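Local coordinates for protein esterase (uncultured bacterium FLS12, PDB 4RGY) that hydrolyses esters as a low-temperature-active alkaline esterase, probably of the alpha/beta-hydrolase superfamily, at residues Leu194-Ala199 and Arg230-Asp235. Residues are numbered along the deposited sequence; the frame is centred on the assembly and turned at random.
Sequences LAERMA and RGLGLD
L234 fits against helix 191-200, its two methyl groups divided between A195 and M198, three residues apart. CD1 of L234 presses tightly on CG of M198 at 3.4 Å. CD2 of L234 rests on CB of A195 at 3.8 Å. CG of L234 lies anti to the backbone N (chi1 -172°), which sends the fork across to the helix. M198 crosses L234 at about a right angle, touching with CB and CG before its bent chain turns from L234.

L232 covers the same helix beside L234. CD1 of L232 sits over the backbone, 3.8 Å from C of A195, and meets CB of A195 at 4.0 Å. Even E196 takes part through carbon, its CG passing across CD1 of L232 at 4.1 Å. Nearer its backbone, CB of L232 meets CB of A199 at 3.9 Å. These side-chain contacts are apolar.

The contact joins helix 191-200 to the end of helix 219-232 and the loop that follows, within an alpha/beta-hydrolase fold. The loop leads into strand 236-241, outermost in the central sheet within this chain. A Schellman motif makes the turn: G233 takes a positive phi of 89°, and its N bonds back to O of R230 at 3.2 Å. This sets L232 and L234 against one helix.

An alanine in place of L234 would probably leave M198 without its close CD1 neighbour, strip A195 of one leucine methyl and open a gap beside the helix.

Behind, M137 of helix 127-138 touches both A195 and M198. V229 lies against A195 and L234. P140, V205 and P206 pack on M198.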
loop_
_atom_site.group_PDB
_atom_site.type_symbol
_atom_site.label_atom_id
_atom_site.label_comp_id
_atom_site.label_asym_id
_atom_site.label_seq_id
_atom_site.Cartn_x
_atom_site.Cartn_y
_atom_site.Cartn_z
ATOM N N LEU A 194 30.055 -3.530 24.405
ATOM C CA LEU A 194 29.316 -4.767 24.220
ATOM C C LEU A 194 30.224 -5.866 23.659
ATOM O O LEU A 194 30.115 -7.028 24.062
ATOM C CB LEU A 194 28.096 -4.547 23.319
ATOM C CG LEU A 194 27.041 -3.560 23.862
ATOM C CD1 LEU A 194 25.895 -3.451 22.877
ATOM C CD2 LEU A 194 26.514 -3.957 25.235
ATOM N N ALA A 195 31.116 -5.497 22.742
ATOM C CA ALA A 195 32.068 -6.445 22.182
ATOM C C ALA A 195 32.993 -7.000 23.269
ATOM O O ALA A 195 33.305 -8.185 23.273
ATOM C CB ALA A 195 32.865 -5.801 21.055
ATOM N N GLU A 196 33.415 -6.156 24.207
ATOM C CA GLU A 196 34.215 -6.639 25.337
ATOM C C GLU A 196 33.466 -7.677 26.173
ATOM O O GLU A 196 34.051 -8.655 26.647
ATOM C CB GLU A 196 34.709 -5.479 26.215
ATOM C CG GLU A 196 35.684 -4.551 25.504
ATOM C CD GLU A 196 36.486 -3.695 26.456
ATOM O OE1 GLU A 196 37.096 -4.254 27.391
ATOM O OE2 GLU A 196 36.501 -2.460 26.270
ATOM N N ARG A 197 32.164 -7.472 26.367
ATOM C CA ARG A 197 31.363 -8.472 27.066
ATOM C C ARG A 197 31.375 -9.789 26.305
ATOM O O ARG A 197 31.586 -10.856 26.887
ATOM C CB ARG A 197 29.906 -8.029 27.205
ATOM C CG ARG A 197 29.692 -6.673 27.828
ATOM C CD ARG A 197 28.191 -6.417 27.867
ATOM N NE ARG A 197 27.865 -5.114 28.421
ATOM C CZ ARG A 197 26.630 -4.706 28.708
ATOM N NH1 ARG A 197 25.594 -5.499 28.473
ATOM N NH2 ARG A 197 26.442 -3.499 29.210
ATOM N N MET A 198 31.138 -9.713 24.999
ATOM C CA MET A 198 31.045 -10.913 24.183
ATOM C C MET A 198 32.346 -11.709 24.149
ATOM O O MET A 198 32.329 -12.937 24.121
ATOM C CB MET A 198 30.625 -10.554 22.761
ATOM C CG MET A 198 30.291 -11.764 21.919
ATOM S SD MET A 198 28.623 -11.650 21.282
ATOM C CE MET A 198 27.809 -11.211 22.821
ATOM N N ALA A 199 33.471 -11.008 24.171
ATOM C CA ALA A 199 34.773 -11.657 24.077
ATOM C C ALA A 199 35.046 -12.552 25.286
ATOM O O ALA A 199 35.864 -13.473 25.212
ATOM C CB ALA A 199 35.850 -10.619 23.935
ATOM N N ARG A 230 38.824 -7.511 16.572
ATOM C CA ARG A 230 39.878 -8.453 16.194
ATOM C C ARG A 230 40.913 -8.603 17.290
ATOM O O ARG A 230 41.409 -9.705 17.527
ATOM C CB ARG A 230 40.569 -7.992 14.927
ATOM C CG ARG A 230 39.787 -8.330 13.707
ATOM C CD ARG A 230 40.215 -7.473 12.551
ATOM N NE ARG A 230 40.032 -8.140 11.266
ATOM C CZ ARG A 230 38.902 -8.666 10.791
ATOM N NH1 ARG A 230 37.750 -8.638 11.471
ATOM N NH2 ARG A 230 38.941 -9.246 9.596
ATOM N N GLY A 231 41.243 -7.498 17.948
ATOM C CA GLY A 231 42.181 -7.520 19.058
ATOM C C GLY A 231 41.611 -8.254 20.257
ATOM O O GLY A 231 42.356 -8.752 21.111
ATOM N N LEU A 232 40.280 -8.306 20.339
ATOM C CA LEU A 232 39.614 -9.024 21.424
ATOM C C LEU A 232 39.502 -10.518 21.181
ATOM O O LEU A 232 39.256 -11.276 22.120
ATOM C CB LEU A 232 38.201 -8.472 21.666
ATOM C CG LEU A 232 38.055 -7.048 22.183
ATOM C CD1 LEU A 232 36.589 -6.638 22.148
ATOM C CD2 LEU A 232 38.591 -6.951 23.597
ATOM N N GLY A 233 39.661 -10.946 19.927
ATOM C CA GLY A 233 39.455 -12.343 19.585
ATOM C C GLY A 233 38.030 -12.701 19.205
ATOM O O GLY A 233 37.700 -13.881 19.080
ATOM N N LEU A 234 37.195 -11.685 19.003
ATOM C CA LEU A 234 35.792 -11.889 18.653
ATOM C C LEU A 234 35.663 -12.134 17.150
ATOM O O LEU A 234 35.995 -11.254 16.355
ATOM C CB LEU A 234 34.990 -10.656 19.095
ATOM C CG LEU A 234 33.469 -10.647 19.021
ATOM C CD1 LEU A 234 32.923 -11.834 19.768
ATOM C CD2 LEU A 234 32.941 -9.353 19.607
ATOM N N ASP A 235 35.176 -13.321 16.771
ATOM C CA ASP A 235 35.138 -13.788 15.375
ATOM C C ASP A 235 34.112 -13.067 14.493
ATOM O O ASP A 235 32.904 -13.312 14.597
ATOM C CB ASP A 235 34.893 -15.309 15.333
ATOM C CG ASP A 235 35.107 -15.923 13.936
ATOM O OD1 ASP A 235 35.505 -15.211 12.988
ATOM O OD2 ASP A 235 34.885 -17.147 13.793
#